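Local coordinates for protein pyrroline carboxylate reductase (Plasmodium falciparum, PDB 2RCY) that probably reduces pyrroline-5-carboxylate to proline, the last step of proline synthesis, and binds NADP through a Rossmann-type domain, at residues K79-G93 with M102-P114. Sequence-based numbering, arbitrary orientation.
With NAP (NADP nicotinamide-adenine-dinucleotide phosphate), chain G.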
loop_
_atom_site.group_PDB
_atom_site.type_symbol
_atom_site.label_atom_id
_atom_site.label_comp_id
_atom_site.label_asym_id
_atom_site.label_seq_id
_atom_site.Cartn_x
_atom_site.Cartn_y
_atom_site.Cartn_z
ATOM N N LYS A 79 -16.183 11.137 48.827
ATOM C CA LYS A 79 -15.046 10.579 49.572
ATOM C C LYS A 79 -15.315 10.272 51.061
ATOM O O LYS A 79 -14.995 9.171 51.519
ATOM C CB LYS A 79 -13.815 11.487 49.414
ATOM C CG LYS A 79 -12.490 10.864 49.828
ATOM C CD LYS A 79 -11.363 11.890 49.765
ATOM C CE LYS A 79 -10.000 11.255 50.009
ATOM N NZ LYS A 79 -9.820 10.785 51.413
ATOM N N PRO A 80 -15.897 11.232 51.817
ATOM C CA PRO A 80 -16.122 10.952 53.239
ATOM C C PRO A 80 -17.369 10.106 53.535
ATOM O O PRO A 80 -17.565 9.683 54.677
ATOM C CB PRO A 80 -16.278 12.350 53.840
ATOM C CG PRO A 80 -16.882 13.150 52.749
ATOM C CD PRO A 80 -16.351 12.592 51.456
ATOM N N TYR A 81 -18.192 9.858 52.517
ATOM C CA TYR A 81 -19.456 9.136 52.694
ATOM C C TYR A 81 -19.361 7.645 52.355
ATOM O O TYR A 81 -20.366 6.931 52.388
ATOM C CB TYR A 81 -20.569 9.797 51.870
ATOM C CG TYR A 81 -20.681 11.296 52.060
ATOM C CD1 TYR A 81 -20.167 12.177 51.109
ATOM C CD2 TYR A 81 -21.300 11.833 53.192
ATOM C CE1 TYR A 81 -20.264 13.555 51.277
ATOM C CE2 TYR A 81 -21.401 13.211 53.369
ATOM C CZ TYR A 81 -20.882 14.066 52.407
ATOM O OH TYR A 81 -20.979 15.428 52.572
ATOM N N LEU A 82 -18.153 7.179 52.042
ATOM C CA LEU A 82 -17.929 5.789 51.632
ATOM C C LEU A 82 -17.514 4.870 52.782
ATOM O O LEU A 82 -17.073 3.740 52.551
ATOM C CB LEU A 82 -16.887 5.726 50.511
ATOM C CG LEU A 82 -17.309 6.145 49.101
ATOM C CD1 LEU A 82 -16.079 6.433 48.266
ATOM C CD2 LEU A 82 -18.177 5.081 48.436
ATOM N N SER A 83 -17.666 5.357 54.012
ATOM C CA SER A 83 -17.252 4.624 55.210
ATOM C C SER A 83 -18.021 3.311 55.375
ATOM O O SER A 83 -19.252 3.310 55.475
ATOM C CB SER A 83 -17.419 5.501 56.454
ATOM O OG SER A 83 -16.869 6.791 56.250
ATOM N N SER A 84 -17.275 2.204 55.391
ATOM C CA SER A 84 -17.819 0.839 55.526
ATOM C C SER A 84 -18.641 0.358 54.321
ATOM O O SER A 84 -19.227 -0.728 54.356
ATOM C CB SER A 84 -18.616 0.683 56.831
ATOM N N LYS A 85 -18.662 1.159 53.257
ATOM C CA LYS A 85 -19.489 0.880 52.081
ATOM C C LYS A 85 -18.669 0.377 50.893
ATOM O O LYS A 85 -17.458 0.604 50.821
ATOM C CB LYS A 85 -20.293 2.123 51.695
ATOM C CG LYS A 85 -21.195 2.625 52.811
ATOM C CD LYS A 85 -22.128 3.713 52.339
ATOM C CE LYS A 85 -23.099 4.094 53.441
ATOM N NZ LYS A 85 -24.252 4.868 52.914
ATOM N N LEU A 86 -19.337 -0.311 49.969
ATOM C CA LEU A 86 -18.677 -0.866 48.789
ATOM C C LEU A 86 -18.813 0.050 47.576
ATOM O O LEU A 86 -19.923 0.382 47.153
ATOM C CB LEU A 86 -19.215 -2.266 48.470
ATOM C CG LEU A 86 -18.542 -3.059 47.342
ATOM C CD1 LEU A 86 -17.149 -3.527 47.743
ATOM C CD2 LEU A 86 -19.403 -4.242 46.941
ATOM N N LEU A 87 -17.672 0.456 47.029
ATOM C CA LEU A 87 -17.629 1.255 45.814
ATOM C C LEU A 87 -17.230 0.385 44.628
ATOM O O LEU A 87 -16.151 -0.213 44.621
ATOM C CB LEU A 87 -16.647 2.422 45.969
ATOM C CG LEU A 87 -16.397 3.322 44.753
ATOM C CD1 LEU A 87 -17.580 4.245 44.486
ATOM C CD2 LEU A 87 -15.118 4.122 44.942
ATOM N N ILE A 88 -18.112 0.310 43.634
ATOM C CA ILE A 88 -17.795 -0.390 42.388
ATOM C C ILE A 88 -17.650 0.623 41.249
ATOM O O ILE A 88 -18.521 1.471 41.043
ATOM C CB ILE A 88 -18.795 -1.566 42.062
ATOM C CG1 ILE A 88 -19.859 -1.177 41.032
ATOM C CG2 ILE A 88 -19.439 -2.133 43.328
ATOM C CD1 ILE A 88 -19.564 -1.677 39.639
ATOM N N SER A 89 -16.530 0.547 40.538
ATOM C CA SER A 89 -16.253 1.467 39.438
ATOM C C SER A 89 -16.292 0.744 38.099
ATOM O O SER A 89 -15.657 -0.299 37.929
ATOM C CB SER A 89 -14.896 2.149 39.635
ATOM O OG SER A 89 -14.632 3.071 38.594
ATOM N N ILE A 90 -17.048 1.302 37.156
ATOM C CA ILE A 90 -17.103 0.768 35.792
ATOM C C ILE A 90 -16.332 1.647 34.802
ATOM O O ILE A 90 -16.366 1.406 33.593
ATOM C CB ILE A 90 -18.561 0.517 35.297
ATOM C CG1 ILE A 90 -19.359 1.824 35.224
ATOM C CG2 ILE A 90 -19.258 -0.523 36.174
ATOM C CD1 ILE A 90 -20.561 1.767 34.303
ATOM N N CYS A 91 -15.636 2.652 35.331
ATOM C CA CYS A 91 -14.849 3.584 34.524
ATOM C C CYS A 91 -13.710 2.884 33.794
ATOM O O CYS A 91 -12.954 2.115 34.393
ATOM C CB CYS A 91 -14.295 4.721 35.387
ATOM S SG CYS A 91 -15.539 5.872 36.006
ATOM N N GLY A 92 -13.607 3.154 32.496
ATOM C CA GLY A 92 -12.563 2.576 31.657
ATOM C C GLY A 92 -11.217 3.235 31.872
ATOM O O GLY A 92 -11.120 4.462 31.942
ATOM N N GLY A 93 -10.180 2.412 31.985
ATOM C CA GLY A 93 -8.818 2.901 32.164
ATOM C C GLY A 93 -8.420 3.107 33.613
ATOM O O GLY A 93 -7.306 2.757 34.008
HETATM N N MSE A 102 -8.156 8.534 44.360
HETATM C CA MSE A 102 -9.335 9.400 44.277
HETATM C C MSE A 102 -10.198 9.403 45.542
HETATM O O MSE A 102 -10.744 10.444 45.915
HETATM C CB MSE A 102 -10.189 9.022 43.061
HETATM C CG MSE A 102 -9.618 9.485 41.731
HETATM SE SE MSE A 102 -10.588 8.771 40.196
HETATM C CE MSE A 102 -9.590 9.658 38.775
ATOM N N VAL A 103 -10.323 8.246 46.194
ATOM C CA VAL A 103 -11.191 8.118 47.376
ATOM C C VAL A 103 -10.470 7.711 48.666
ATOM O O VAL A 103 -10.995 7.915 49.763
ATOM C CB VAL A 103 -12.400 7.162 47.131
ATOM C CG1 VAL A 103 -13.374 7.771 46.142
ATOM C CG2 VAL A 103 -11.941 5.787 46.665
ATOM N N GLY A 104 -9.277 7.138 48.536
ATOM C CA GLY A 104 -8.509 6.701 49.698
ATOM C C GLY A 104 -8.327 5.197 49.751
ATOM O O GLY A 104 -9.209 4.439 49.339
ATOM N N SER A 105 -7.178 4.773 50.271
ATOM C CA SER A 105 -6.820 3.358 50.349
ATOM C C SER A 105 -7.636 2.593 51.391
ATOM O O SER A 105 -7.698 1.363 51.352
ATOM C CB SER A 105 -5.323 3.208 50.639
ATOM N N GLU A 106 -8.258 3.328 52.313
ATOM C CA GLU A 106 -9.046 2.740 53.400
ATOM C C GLU A 106 -10.404 2.186 52.948
ATOM O O GLU A 106 -10.996 1.348 53.635
ATOM C CB GLU A 106 -9.224 3.747 54.551
ATOM C CG GLU A 106 -10.215 4.893 54.289
ATOM C CD GLU A 106 -9.625 6.057 53.494
ATOM O OE1 GLU A 106 -8.439 5.998 53.099
ATOM O OE2 GLU A 106 -10.359 7.043 53.265
ATOM N N ASN A 107 -10.885 2.651 51.796
ATOM C CA ASN A 107 -12.189 2.249 51.270
ATOM C C ASN A 107 -12.192 0.879 50.587
ATOM O O ASN A 107 -11.137 0.343 50.240
ATOM C CB ASN A 107 -12.733 3.316 50.314
ATOM C CG ASN A 107 -13.253 4.544 51.040
ATOM O OD1 ASN A 107 -14.086 4.443 51.942
ATOM N ND2 ASN A 107 -12.773 5.714 50.636
ATOM N N LYS A 108 -13.389 0.321 50.410
ATOM C CA LYS A 108 -13.581 -0.930 49.678
ATOM C C LYS A 108 -13.811 -0.629 48.197
ATOM O O LYS A 108 -14.869 -0.115 47.807
ATOM C CB LYS A 108 -14.762 -1.721 50.254
ATOM C CG LYS A 108 -14.516 -2.309 51.635
ATOM C CD LYS A 108 -15.769 -2.976 52.183
ATOM C CE LYS A 108 -15.478 -3.783 53.443
ATOM N NZ LYS A 108 -15.096 -2.926 54.602
ATOM N N ILE A 109 -12.810 -0.943 47.376
ATOM C CA ILE A 109 -12.838 -0.596 45.954
ATOM C C ILE A 109 -12.743 -1.829 45.060
ATOM O O ILE A 109 -11.797 -2.617 45.157
ATOM C CB ILE A 109 -11.724 0.424 45.585
ATOM C CG1 ILE A 109 -11.836 1.681 46.457
ATOM C CG2 ILE A 109 -11.799 0.800 44.102
ATOM C CD1 ILE A 109 -10.532 2.426 46.647
ATOM N N VAL A 110 -13.737 -1.980 44.191
ATOM C CA VAL A 110 -13.753 -3.047 43.194
ATOM C C VAL A 110 -13.978 -2.452 41.797
ATOM O O VAL A 110 -14.889 -1.648 41.592
ATOM C CB VAL A 110 -14.785 -4.170 43.552
ATOM C CG1 VAL A 110 -16.166 -3.595 43.829
ATOM C CG2 VAL A 110 -14.847 -5.238 42.471
ATOM N N TRP A 111 -13.124 -2.835 40.852
ATOM C CA TRP A 111 -13.187 -2.317 39.488
ATOM C C TRP A 111 -13.802 -3.342 38.536
ATOM O O TRP A 111 -13.165 -4.332 38.174
ATOM C CB TRP A 111 -11.792 -1.875 39.026
ATOM C CG TRP A 111 -11.719 -1.317 37.625
ATOM C CD1 TRP A 111 -12.708 -0.670 36.938
ATOM C CD2 TRP A 111 -10.576 -1.328 36.762
ATOM N NE1 TRP A 111 -12.259 -0.299 35.694
ATOM C CE2 TRP A 111 -10.953 -0.687 35.561
ATOM C CE3 TRP A 111 -9.272 -1.829 36.882
ATOM C CZ2 TRP A 111 -10.071 -0.530 34.487
ATOM C CZ3 TRP A 111 -8.396 -1.671 35.813
ATOM C CH2 TRP A 111 -8.800 -1.027 34.633
ATOM N N VAL A 112 -15.047 -3.087 38.142
ATOM C CA VAL A 112 -15.802 -3.988 37.274
ATOM C C VAL A 112 -15.883 -3.419 35.858
ATOM O O VAL A 112 -16.154 -2.231 35.673
ATOM C CB VAL A 112 -17.237 -4.233 37.823
ATOM C CG1 VAL A 112 -17.989 -5.252 36.970
ATOM C CG2 VAL A 112 -17.190 -4.693 39.275
HETATM N N MSE A 113 -15.640 -4.272 34.866
HETATM C CA MSE A 113 -15.754 -3.877 33.468
HETATM C C MSE A 113 -16.909 -4.609 32.778
HETATM O O MSE A 113 -16.796 -5.798 32.472
HETATM C CB MSE A 113 -14.426 -4.093 32.731
HETATM C CG MSE A 113 -14.386 -3.565 31.301
HETATM SE SE MSE A 113 -15.012 -1.725 31.099
HETATM C CE MSE A 113 -13.874 -0.834 32.411
ATOM N N PRO A 114 -18.030 -3.899 32.553
ATOM C CA PRO A 114 -19.224 -4.446 31.918
ATOM C C PRO A 114 -19.308 -4.179 30.414
ATOM O O PRO A 114 -18.418 -3.548 29.841
ATOM C CB PRO A 114 -20.345 -3.690 32.631
ATOM C CG PRO A 114 -19.740 -2.341 32.954
ATOM C CD PRO A 114 -18.234 -2.491 32.946
HETATM P PA NAP G . -22.158 8.677 28.796
HETATM O O1A NAP G . -23.274 8.079 27.977
HETATM O O2A NAP G . -21.635 10.049 28.444
HETATM O O5B NAP G . -22.603 8.639 30.344
HETATM C C5B NAP G . -22.202 9.627 31.290
HETATM C C4B NAP G . -23.433 10.037 32.087
HETATM O O4B NAP G . -23.059 10.614 33.341
HETATM C C3B NAP G . -24.261 11.073 31.342
HETATM O O3B NAP G . -25.568 10.545 31.095
HETATM C C2B NAP G . -24.332 12.281 32.258
HETATM O O2B NAP G . -25.652 12.817 32.334
HETATM C C1B NAP G . -23.884 11.749 33.614
HETATM N N9A NAP G . -23.125 12.742 34.422
HETATM C C8A NAP G . -22.409 13.784 33.968
HETATM N N7A NAP G . -21.868 14.444 35.017
HETATM C C5A NAP G . -22.248 13.802 36.139
HETATM C C6A NAP G . -22.006 14.009 37.494
HETATM N N6A NAP G . -21.236 15.045 37.905
HETATM N N1A NAP G . -22.546 13.162 38.400
HETATM C C2A NAP G . -23.312 12.130 38.010
HETATM N N3A NAP G . -23.560 11.909 36.709
HETATM C C4A NAP G . -23.039 12.728 35.757
HETATM O O3 NAP G . -20.915 7.656 28.801
HETATM P PN NAP G . -21.121 6.068 28.970
HETATM O O1N NAP G . -20.902 5.428 27.622
HETATM O O2N NAP G . -22.398 5.806 29.733
HETATM O O5D NAP G . -19.874 5.642 29.889
HETATM C C5D NAP G . -19.817 5.926 31.283
HETATM C C4D NAP G . -18.709 5.086 31.910
HETATM O O4D NAP G . -18.955 3.696 31.681
HETATM C C3D NAP G . -17.340 5.402 31.321
HETATM O O3D NAP G . -16.427 5.640 32.395
HETATM C C2D NAP G . -16.939 4.164 30.538
HETATM O O2D NAP G . -15.545 3.866 30.666
HETATM C C1D NAP G . -17.781 3.062 31.159
HETATM N N1N NAP G . -18.131 1.996 30.211
HETATM C C2N NAP G . -18.925 2.249 29.155
HETATM C C3N NAP G . -19.262 1.234 28.263
HETATM C C7N NAP G . -20.157 1.522 27.094
HETATM O O7N NAP G . -20.584 2.760 26.855
HETATM N N7N NAP G . -20.523 0.583 26.345
HETATM C C4N NAP G . -18.767 -0.054 28.471
HETATM C C5N NAP G . -17.948 -0.291 29.569
HETATM C C6N NAP G . -17.645 0.762 30.429
HETATM P P2B NAP G . -26.231 13.837 31.224
HETATM O O1X NAP G . -27.441 14.443 31.898
HETATM O O2X NAP G . -25.106 14.814 30.967
HETATM O O3X NAP G . -26.570 12.956 30.046
HETATM O O HOH W 1 -15.412 1.619 52.191
#
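Leu82 O, Lys85 O and Lys108 N meet at one water, which lies 2.7 Å from each of the two carbonyl oxygens, accepts from Lys108 N at 3.0 Å, and so links the Leu82-Lys85 turn to Lys108. This is the start of a beta-alpha-beta unit of the Rossmann fold, where strands 86-89 and 108-113 run parallel and helix 96-103 makes the crossover. From here the strands are joined regularly, Leu87 N to Lys108 O, Val110 N to Leu87 O and Ser89 N to Val110 O.

Apolar side chains meet on both faces. Ile88 and Val110 lie side by side, CG2 to CG1 3.6 Å, and beyond them helix 135-146 brings Phe145 against Ile88. On the other face Leu87 CD2 and Val103 CG2 meet tip to tip, next to Leu75.

At the cofactor end Cys91 O receives the indole N-H of Trp111, with NE1 2.8 Å from O, in a bent bond (134° at the hydrogen) whose acceptor lies 30° out of the ring plane. Trp111 holds CG anti to its own N (chi1 180°), which lays the indole alongside the loop after Ser89; Ser89 O meets CD1 at the ring edge, in plane, while also accepting Val112 N.

The C-terminal ends of the strands and the loops after them line the NADP pocket. Gly92 N donates to the ribose hydroxyl O2D at 2.8 Å. Met113, present as selenomethionine, folds back through bends at chi2 and chi3, its CE 3.6 Å from Ile90 O and its SE 3.6 Å from C5N of the nicotinamide.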